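Local coordinates for extracellular protein containing a SCP domain (Bacillus anthracis, PDB 4IFA) that is of unknown function but is an extracellular protein that joins a CAP-associated N-terminal region to an SCP domain and may contribute to virulence, at residues D171-E176 / N307-R312; G288-A293 / K313-E318; M154-V159 / R192-V197. All blocks are in the same frame, centred on the assembly; numbering follows the deposited sequence. Where two conformers were deposited one is given.

Contact 1 of 3, residues D171-E176 / N307-R312; sequences DHFTHE and NSEGHR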
loop_
_atom_site.group_PDB
_atom_site.type_symbol
_atom_site.label_atom_id
_atom_site.label_comp_id
_atom_site.label_asym_id
_atom_site.label_seq_id
_atom_site.Cartn_x
_atom_site.Cartn_y
_atom_site.Cartn_z
ATOM N N ASP A 171 10.339 4.049 5.389
ATOM C CA ASP A 171 9.969 5.158 6.240
ATOM C C ASP A 171 11.247 5.987 6.327
ATOM O O ASP A 171 12.212 5.563 6.964
ATOM C CB ASP A 171 9.573 4.606 7.611
ATOM C CG ASP A 171 9.245 5.700 8.597
ATOM O OD1 ASP A 171 9.825 6.811 8.512
ATOM O OD2 ASP A 171 8.338 5.473 9.436
ATOM N N HIS A 172 11.290 7.117 5.634
ATOM C CA HIS A 172 12.543 7.913 5.583
ATOM C C HIS A 172 12.851 8.571 6.892
ATOM O O HIS A 172 13.983 9.059 7.086
ATOM C CB HIS A 172 12.569 8.959 4.461
ATOM C CG HIS A 172 11.942 10.267 4.813
ATOM N ND1 HIS A 172 10.585 10.496 4.727
ATOM C CD2 HIS A 172 12.495 11.440 5.213
ATOM C CE1 HIS A 172 10.329 11.743 5.082
ATOM N NE2 HIS A 172 11.475 12.346 5.373
ATOM N N PHE A 173 11.879 8.657 7.801
ATOM C CA PHE A 173 12.155 9.295 9.122
ATOM C C PHE A 173 12.929 8.325 10.014
ATOM O O PHE A 173 13.783 8.755 10.788
ATOM C CB PHE A 173 10.859 9.720 9.825
ATOM C CG PHE A 173 10.091 10.787 9.084
ATOM C CD1 PHE A 173 10.578 12.069 9.006
ATOM C CD2 PHE A 173 8.848 10.513 8.531
ATOM C CE1 PHE A 173 9.875 13.059 8.358
ATOM C CE2 PHE A 173 8.134 11.507 7.878
ATOM C CZ PHE A 173 8.637 12.762 7.792
ATOM N N THR A 174 12.632 7.036 9.902
ATOM C CA THR A 174 13.344 6.030 10.691
ATOM C C THR A 174 14.410 5.312 9.871
ATOM O O THR A 174 15.242 4.578 10.452
ATOM C CB THR A 174 12.415 4.997 11.273
ATOM O OG1 THR A 174 11.776 4.297 10.199
ATOM C CG2 THR A 174 11.326 5.676 12.168
ATOM N N HIS A 175 14.438 5.565 8.560
ATOM C CA HIS A 175 15.385 4.952 7.614
ATOM C C HIS A 175 15.221 3.440 7.502
ATOM O O HIS A 175 16.188 2.742 7.184
ATOM C CB HIS A 175 16.829 5.309 7.961
ATOM C CG HIS A 175 17.042 6.760 8.148
ATOM N ND1 HIS A 175 17.114 7.653 7.100
ATOM C CD2 HIS A 175 17.153 7.490 9.279
ATOM C CE1 HIS A 175 17.304 8.869 7.583
ATOM N NE2 HIS A 175 17.317 8.801 8.902
ATOM N N GLU A 176 14.031 2.919 7.752
ATOM C CA GLU A 176 13.797 1.480 7.734
ATOM C C GLU A 176 12.883 1.003 6.632
ATOM O O GLU A 176 11.895 1.655 6.268
ATOM C CB GLU A 176 13.270 1.029 9.120
ATOM C CG GLU A 176 14.338 1.195 10.186
ATOM C CD GLU A 176 13.964 0.746 11.598
ATOM O OE1 GLU A 176 12.890 0.177 11.795
ATOM O OE2 GLU A 176 14.822 0.957 12.497
ATOM N N ASN A 307 5.383 9.117 5.097
ATOM C CA ASN A 307 6.544 9.955 4.823
ATOM C C ASN A 307 6.326 11.469 4.824
ATOM O O ASN A 307 7.209 12.225 4.423
ATOM C CB ASN A 307 7.181 9.507 3.510
ATOM C CG ASN A 307 7.976 8.253 3.678
ATOM O OD1 ASN A 307 9.081 8.320 4.207
ATOM N ND2 ASN A 307 7.452 7.107 3.206
ATOM N N SER A 308 5.211 11.886 5.407
ATOM C CA SER A 308 4.878 13.334 5.528
ATOM C C SER A 308 4.604 13.631 7.002
ATOM O O SER A 308 3.710 13.005 7.581
ATOM C CB SER A 308 3.646 13.612 4.704
ATOM O OG SER A 308 3.125 14.922 5.020
ATOM N N GLU A 309 5.295 14.603 7.602
ATOM C CA GLU A 309 5.154 14.855 9.041
ATOM C C GLU A 309 3.720 15.042 9.523
ATOM O O GLU A 309 3.328 14.473 10.538
ATOM C CB GLU A 309 5.980 16.065 9.507
ATOM C CG GLU A 309 7.482 15.873 9.453
ATOM C CD GLU A 309 8.070 15.057 10.630
ATOM O OE1 GLU A 309 7.381 14.204 11.255
ATOM O OE2 GLU A 309 9.292 15.250 10.894
ATOM N N GLY A 310 2.950 15.867 8.819
ATOM C CA GLY A 310 1.599 16.174 9.278
ATOM C C GLY A 310 0.665 14.995 9.237
ATOM O O GLY A 310 -0.194 14.795 10.128
ATOM N N HIS A 311 0.801 14.210 8.189
ATOM C CA HIS A 311 -0.055 13.046 8.025
ATOM C C HIS A 311 0.335 11.936 9.000
ATOM O O HIS A 311 -0.490 11.193 9.545
ATOM C CB HIS A 311 0.013 12.544 6.587
ATOM C CG HIS A 311 -0.388 13.570 5.578
ATOM N ND1 HIS A 311 0.472 14.516 5.078
ATOM C CD2 HIS A 311 -1.575 13.774 4.961
ATOM C CE1 HIS A 311 -0.170 15.274 4.204
ATOM N NE2 HIS A 311 -1.412 14.827 4.095
ATOM N N ARG A 312 1.645 11.777 9.172
ATOM C CA ARG A 312 2.211 10.820 10.126
ATOM C C ARG A 312 1.715 11.057 11.540
ATOM O O ARG A 312 1.476 10.115 12.295
ATOM C CB ARG A 312 3.744 10.889 10.053
ATOM C CG ARG A 312 4.513 9.925 10.940
ATOM C CD ARG A 312 5.990 10.321 10.872
ATOM N NE ARG A 312 6.872 9.370 11.558
ATOM C CZ ARG A 312 7.254 8.214 11.023
ATOM N NH1 ARG A 312 6.818 7.829 9.822
ATOM N NH2 ARG A 312 8.055 7.406 11.699
#

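Contact 2 of 3, residues G288-A293 / K313-E318; sequences GENIAA and KNLLNE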
loop_
_atom_site.group_PDB
_atom_site.type_symbol
_atom_site.label_atom_id
_atom_site.label_comp_id
_atom_site.label_asym_id
_atom_site.label_seq_id
_atom_site.Cartn_x
_atom_site.Cartn_y
_atom_site.Cartn_z
ATOM N N GLY A 288 -9.458 13.420 13.136
ATOM C CA GLY A 288 -8.337 13.837 12.280
ATOM C C GLY A 288 -8.528 13.292 10.882
ATOM O O GLY A 288 -9.270 12.350 10.679
ATOM N N GLU A 289 -7.852 13.904 9.911
ATOM C CA GLU A 289 -7.992 13.489 8.516
ATOM C C GLU A 289 -6.687 13.515 7.752
ATOM O O GLU A 289 -5.936 14.466 7.874
ATOM C CB GLU A 289 -8.957 14.425 7.797
ATOM C CG GLU A 289 -9.080 14.249 6.278
ATOM C CD GLU A 289 -10.217 15.093 5.738
ATOM O OE1 GLU A 289 -9.996 16.302 5.468
ATOM O OE2 GLU A 289 -11.322 14.540 5.626
ATOM N N ASN A 290 -6.473 12.474 6.933
ATOM C CA ASN A 290 -5.418 12.487 5.938
ATOM C C ASN A 290 -6.087 12.346 4.567
ATOM O O ASN A 290 -6.929 11.486 4.383
ATOM C CB ASN A 290 -4.412 11.329 6.096
ATOM C CG ASN A 290 -3.509 11.490 7.273
ATOM O OD1 ASN A 290 -3.271 12.602 7.746
ATOM N ND2 ASN A 290 -2.920 10.369 7.737
ATOM N N ILE A 291 -5.647 13.158 3.615
ATOM C CA ILE A 291 -6.120 13.119 2.236
ATOM C C ILE A 291 -4.944 12.936 1.276
ATOM O O ILE A 291 -3.816 13.349 1.543
ATOM C CB ILE A 291 -6.987 14.375 1.833
ATOM C CG1 ILE A 291 -6.294 15.667 2.227
ATOM C CG2 ILE A 291 -8.387 14.261 2.465
ATOM C CD1 ILE A 291 -7.050 16.942 1.726
ATOM N N ALA A 292 -5.224 12.240 0.166
ATOM C CA ALA A 292 -4.252 12.002 -0.895
ATOM C C ALA A 292 -4.960 11.903 -2.222
ATOM O O ALA A 292 -6.111 11.488 -2.297
ATOM C CB ALA A 292 -3.527 10.675 -0.652
ATOM N N ALA A 293 -4.266 12.296 -3.275
ATOM C CA ALA A 293 -4.808 12.179 -4.622
ATOM C C ALA A 293 -3.744 11.774 -5.637
ATOM O O ALA A 293 -2.623 12.256 -5.628
ATOM C CB ALA A 293 -5.446 13.508 -5.079
ATOM N N LYS A 313 1.570 12.332 11.923
ATOM C CA LYS A 313 1.034 12.665 13.242
ATOM C C LYS A 313 -0.325 11.983 13.460
ATOM O O LYS A 313 -0.572 11.473 14.551
ATOM C CB LYS A 313 0.968 14.193 13.484
ATOM C CG LYS A 313 2.344 14.822 13.647
ATOM C CD LYS A 313 2.372 16.274 14.077
ATOM C CE LYS A 313 3.836 16.792 13.978
ATOM N NZ LYS A 313 4.861 15.914 14.638
ATOM N N ASN A 314 -1.206 11.959 12.439
ATOM C CA ASN A 314 -2.497 11.311 12.616
ATOM C C ASN A 314 -2.346 9.794 12.711
ATOM O O ASN A 314 -2.931 9.157 13.592
ATOM C CB ASN A 314 -3.474 11.663 11.496
ATOM C CG ASN A 314 -3.958 13.077 11.553
ATOM O OD1 ASN A 314 -4.218 13.624 12.644
ATOM N ND2 ASN A 314 -4.108 13.679 10.386
ATOM N N LEU A 315 -1.495 9.222 11.852
ATOM C CA LEU A 315 -1.240 7.783 11.912
ATOM C C LEU A 315 -0.791 7.315 13.270
ATOM O O LEU A 315 -1.168 6.253 13.738
ATOM C CB LEU A 315 -0.160 7.389 10.903
ATOM C CG LEU A 315 -0.556 7.502 9.439
ATOM C CD1 LEU A 315 0.696 7.328 8.551
ATOM C CD2 LEU A 315 -1.620 6.503 8.982
ATOM N N LEU A 316 0.026 8.132 13.929
ATOM C CA LEU A 316 0.689 7.728 15.173
ATOM C C LEU A 316 0.059 8.294 16.440
ATOM O O LEU A 316 0.618 8.174 17.522
ATOM C CB LEU A 316 2.192 8.087 15.126
ATOM C CG LEU A 316 2.995 7.486 13.974
ATOM C CD1 LEU A 316 4.470 7.837 14.095
ATOM C CD2 LEU A 316 2.782 5.990 13.867
ATOM N N ASN A 317 -1.134 8.874 16.319
ATOM C CA ASN A 317 -1.771 9.475 17.483
ATOM C C ASN A 317 -2.445 8.431 18.337
ATOM O O ASN A 317 -3.417 7.817 17.920
ATOM C CB ASN A 317 -2.772 10.547 17.040
ATOM C CG ASN A 317 -3.286 11.386 18.204
ATOM O OD1 ASN A 317 -3.114 11.049 19.384
ATOM N ND2 ASN A 317 -3.904 12.516 17.870
ATOM N N GLU A 318 -1.932 8.214 19.540
ATOM C CA GLU A 318 -2.513 7.225 20.438
ATOM C C GLU A 318 -3.944 7.605 20.891
ATOM O O GLU A 318 -4.716 6.737 21.350
ATOM C CB GLU A 318 -1.598 7.017 21.665
ATOM C CG GLU A 318 -2.047 5.868 22.589
ATOM C CD GLU A 318 -0.941 5.360 23.505
ATOM O OE1 GLU A 318 -0.132 6.198 23.981
ATOM O OE2 GLU A 318 -0.887 4.126 23.759
#

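Contact 3 of 3, residues M154-V159 / R192-V197; sequences MEQPLV and RPYQLV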
loop_
_atom_site.group_PDB
_atom_site.type_symbol
_atom_site.label_atom_id
_atom_site.label_comp_id
_atom_site.label_asym_id
_atom_site.label_seq_id
_atom_site.Cartn_x
_atom_site.Cartn_y
_atom_site.Cartn_z
HETATM N N MSE A 154 15.182 7.689 -2.007
HETATM C CA MSE A 154 15.260 7.475 -0.551
HETATM C C MSE A 154 14.025 6.869 0.089
HETATM O O MSE A 154 14.135 6.263 1.160
HETATM C CB MSE A 154 15.563 8.774 0.177
HETATM C CG MSE A 154 16.960 9.320 -0.102
HETATM SE SE MSE A 154 17.360 10.961 0.859
HETATM C CE MSE A 154 16.203 12.186 -0.108
ATOM N N GLU A 155 12.860 7.060 -0.533
ATOM C CA GLU A 155 11.608 6.532 0.001
ATOM C C GLU A 155 11.043 5.282 -0.639
ATOM O O GLU A 155 10.335 4.536 0.046
ATOM C CB GLU A 155 10.502 7.636 -0.024
ATOM C CG GLU A 155 10.914 8.832 0.841
ATOM C CD GLU A 155 9.897 9.965 0.895
ATOM O OE1 GLU A 155 8.826 9.874 0.258
ATOM O OE2 GLU A 155 10.224 10.979 1.550
ATOM N N GLN A 156 11.272 5.089 -1.939
ATOM C CA GLN A 156 10.679 3.974 -2.677
ATOM C C GLN A 156 11.458 3.596 -3.935
ATOM O O GLN A 156 10.900 3.562 -5.038
ATOM C CB GLN A 156 9.214 4.279 -3.004
ATOM C CG GLN A 156 9.035 5.643 -3.693
ATOM C CD GLN A 156 7.666 5.851 -4.302
ATOM O OE1 GLN A 156 7.142 4.967 -4.975
ATOM N NE2 GLN A 156 7.118 7.055 -4.138
ATOM N N PRO A 157 12.765 3.305 -3.758
ATOM C CA PRO A 157 13.613 2.942 -4.889
ATOM C C PRO A 157 13.209 1.578 -5.505
ATOM O O PRO A 157 12.472 0.800 -4.895
ATOM C CB PRO A 157 15.024 2.874 -4.262
ATOM C CG PRO A 157 14.751 2.492 -2.850
ATOM C CD PRO A 157 13.528 3.282 -2.490
ATOM N N LEU A 158 13.750 1.309 -6.697
ATOM C CA LEU A 158 13.474 0.091 -7.477
ATOM C C LEU A 158 14.752 -0.703 -7.735
ATOM O O LEU A 158 15.774 -0.129 -8.131
ATOM C CB LEU A 158 12.843 0.466 -8.825
ATOM C CG LEU A 158 12.090 -0.688 -9.490
ATOM C CD1 LEU A 158 10.732 -0.995 -8.786
ATOM C CD2 LEU A 158 11.880 -0.402 -10.988
ATOM N N VAL A 159 14.703 -2.017 -7.508
ATOM C CA VAL A 159 15.856 -2.907 -7.728
ATOM C C VAL A 159 15.409 -4.070 -8.616
ATOM O O VAL A 159 14.326 -4.623 -8.415
ATOM C CB VAL A 159 16.457 -3.422 -6.384
ATOM C CG1 VAL A 159 15.496 -4.330 -5.674
ATOM C CG2 VAL A 159 17.801 -4.139 -6.590
ATOM N N ARG A 192 3.285 2.728 -13.000
ATOM C CA ARG A 192 4.068 3.976 -13.230
ATOM C C ARG A 192 4.394 4.729 -11.940
ATOM O O ARG A 192 3.933 5.834 -11.717
ATOM C CB ARG A 192 3.339 4.919 -14.197
ATOM C CG ARG A 192 3.068 4.292 -15.534
ATOM C CD ARG A 192 2.676 5.325 -16.587
ATOM N NE ARG A 192 2.371 4.707 -17.884
ATOM C CZ ARG A 192 2.212 5.377 -19.028
ATOM N NH1 ARG A 192 2.338 6.703 -19.071
ATOM N NH2 ARG A 192 1.930 4.718 -20.150
ATOM N N PRO A 193 5.219 4.132 -11.080
ATOM C CA PRO A 193 5.475 4.795 -9.800
ATOM C C PRO A 193 6.309 6.065 -9.862
ATOM O O PRO A 193 6.321 6.821 -8.889
ATOM C CB PRO A 193 6.228 3.747 -8.994
ATOM C CG PRO A 193 6.450 2.626 -9.855
ATOM C CD PRO A 193 5.766 2.771 -11.141
ATOM N N TYR A 194 7.006 6.283 -10.980
ATOM C CA TYR A 194 7.883 7.429 -11.151
ATOM C C TYR A 194 7.636 8.067 -12.528
ATOM O O TYR A 194 6.912 7.513 -13.357
ATOM C CB TYR A 194 9.348 6.979 -11.103
ATOM C CG TYR A 194 9.645 5.854 -10.118
ATOM C CD1 TYR A 194 9.621 6.069 -8.736
ATOM C CD2 TYR A 194 9.972 4.585 -10.572
ATOM C CE1 TYR A 194 9.888 5.033 -7.834
ATOM C CE2 TYR A 194 10.267 3.538 -9.670
ATOM C CZ TYR A 194 10.217 3.767 -8.324
ATOM O OH TYR A 194 10.514 2.706 -7.491
ATOM N N GLN A 195 8.261 9.222 -12.748
ATOM C CA GLN A 195 8.201 9.912 -14.023
ATOM C C GLN A 195 8.699 8.962 -15.107
ATOM O O GLN A 195 9.726 8.311 -14.923
ATOM C CB GLN A 195 9.046 11.183 -13.961
ATOM C CG GLN A 195 9.134 11.948 -15.282
ATOM C CD GLN A 195 9.696 13.345 -15.105
ATOM O OE1 GLN A 195 9.088 14.196 -14.447
ATOM N NE2 GLN A 195 10.839 13.602 -15.721
ATOM N N LEU A 196 7.981 8.889 -16.233
ATOM C CA LEU A 196 8.307 7.945 -17.313
ATOM C C LEU A 196 8.490 8.590 -18.685
ATOM O O LEU A 196 7.616 9.327 -19.159
ATOM C CB LEU A 196 7.204 6.874 -17.418
ATOM C CG LEU A 196 7.325 5.827 -18.549
ATOM C CD1 LEU A 196 8.464 4.832 -18.339
ATOM C CD2 LEU A 196 6.018 5.067 -18.709
ATOM N N VAL A 197 9.628 8.293 -19.318
ATOM C CA VAL A 197 9.935 8.753 -20.675
ATOM C C VAL A 197 9.851 7.493 -21.543
ATOM O O VAL A 197 10.460 6.474 -21.201
ATOM C CB VAL A 197 11.337 9.379 -20.764
ATOM C CG1 VAL A 197 11.592 9.897 -22.167
ATOM C CG2 VAL A 197 11.493 10.508 -19.747
HETATM O O HOH W 1 5.877 7.625 -6.494
#

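Contact 1 of 3, residues D171-E176 / N307-R312
Arg312, midway along helix 309-315, grips Asp171 at the head of the hairpin turn between strands 164-171 and 176-183, where an Asx turn meets a G1 beta bulge. The grip is end-on: NH1 and NH2 of Arg312 both donate to OD2 of Asp171, at 2.8 and 3.0 Å. Carboxylate and guanidinium planes stand 82° apart, with OD2 at the guanidinium edge and in its plane. The arginine chain is extended from CG to NE and runs alongside Phe173, pointing the opposite way; CD2 of Phe173 lies 3.3 Å above one guanidinium face.

Beside this salt bridge, OD1 of Asn307 is held twice by one residue, by N of His172 (2.9 Å) and by its ND1 (2.7 Å), with imidazole and amide only 20° from coplanar. Together they join the N-terminal region to the SCP domain. Phe173 is sandwiched between CE1 of His172 and OE1 of Glu309.

Further out, Asn307 ND2 donates to Gln303 O and Phe170 O, while Arg312 NH1 also reaches Leu306 O. The other carboxylate oxygen shapes the turn: Asp171 OD1 accepts from Phe173 N at 2.9 Å, and from Thr174 N, which sits 62° above the carboxylate plane.

Contact 2 of 3, residues G288-A293 / K313-E318
Two flat amides, those of Asn290 and Asn314, run alongside one another, pointing opposite ways, with their planes 43° apart. Asn314 keeps its partner at the edge of its own amide: ND2 donates a nearly straight hydrogen bond, 3.0 Å long, to OD1 of Asn290, which lies almost in the Asn314 plane. Relative to the Asn290 carbonyl, the same donor sits 47° out of the plane. The backbone of the strand passes close by as well, with Glu289 O 3.2 Å from Asn314 ND2, but the angle there is too poor for a bond. Asn290 ND2 also lies 4.1 Å from CG of Leu315. With CG of Asn314 turned anti to its carbonyl carbon (chi1 -71°), the amide extends from the end of helix 309-315 to the edge strand 286-293 of the four-stranded sheet, joining helix to sheet in the alpha/beta SCP domain.

Residues 288-291 read GENI, a sequence familiar in CAP proteins. Glu289 points its CB away from the helix, and its carboxylate meets His265 and Arg276 and lies against His253, consistent with the cavity of CAP relatives. Asn290 ND2 donates to Gln334 OE1 on the adjacent strand 331-338 and to His311 O of the helix. With an acceptor bond at OD1 and donor bonds from ND2, the rotation of this buried amide is fixed and both its polar ends are satisfied.

Contact 3 of 3, residues M154-V159 / R192-V197
Gln156, the first residue to leave helix 150-155, meets Tyr194 with its backbone and its side chain. Its carbonyl O accepts a short hydrogen bond of 2.6 Å from Tyr194 OH, in the carbonyl plane with a C=O...donor angle of 155°, so the phenol ties down the carbonyl of the first residue past the helix. The side chain starts with CG between the backbone N and the carbonyl carbon (chi1 52°) and then runs extended, which lays the amide alongside the ring, head to tail with it, the two planes 58° apart. OE1 of Gln156 comes to 4.0 Å from CE1 of Tyr194. A water accepts a weak bond from Gln156 NE2 at 2.7 Å and donates to Pro193 O at 2.6 Å, bridging the two segments a second time.

Pro157 points its CB away from Tyr194, though its carbonyl carbon passes near the tyrosine hydroxyl. At Leu158 the chain enters strand 158-161, and CB packs against the same phenol end, 3.5 Å from OH and 4.1 Å from CE2 of Tyr194. Pro193 CB backs the aromatic ring, centred over one face.

Strand 158-161 is an outermost strand of the seven-stranded antiparallel sheet, paired with 164-171, whereas 195-198 pairs with 142-147 in the three-stranded sheet. Tyr194, just before strand 195-198, reaches the start of strand 158-161; Leu188 of helix 185-191 touches both Leu158 and Pro193.

Contact 1 is the junction of the set, tying the CAP-associated N-terminal region to the SCP domain, while contacts 2 and 3 each lie inside one of these parts. Contacts 1 and 2 share helix 309-315 and have their centres 12 Å apart. Contact 3 has its centre 18 Å from that of contact 1 and meets it through Glu155, whose OE2 packs 3.2 Å from His172 ND1. Contacts 2 and 3 do not touch, their nearest atoms about 11 Å apart. Glu289, in segment 288-293 of contact 2, probably borders the cavity known in CAP relatives.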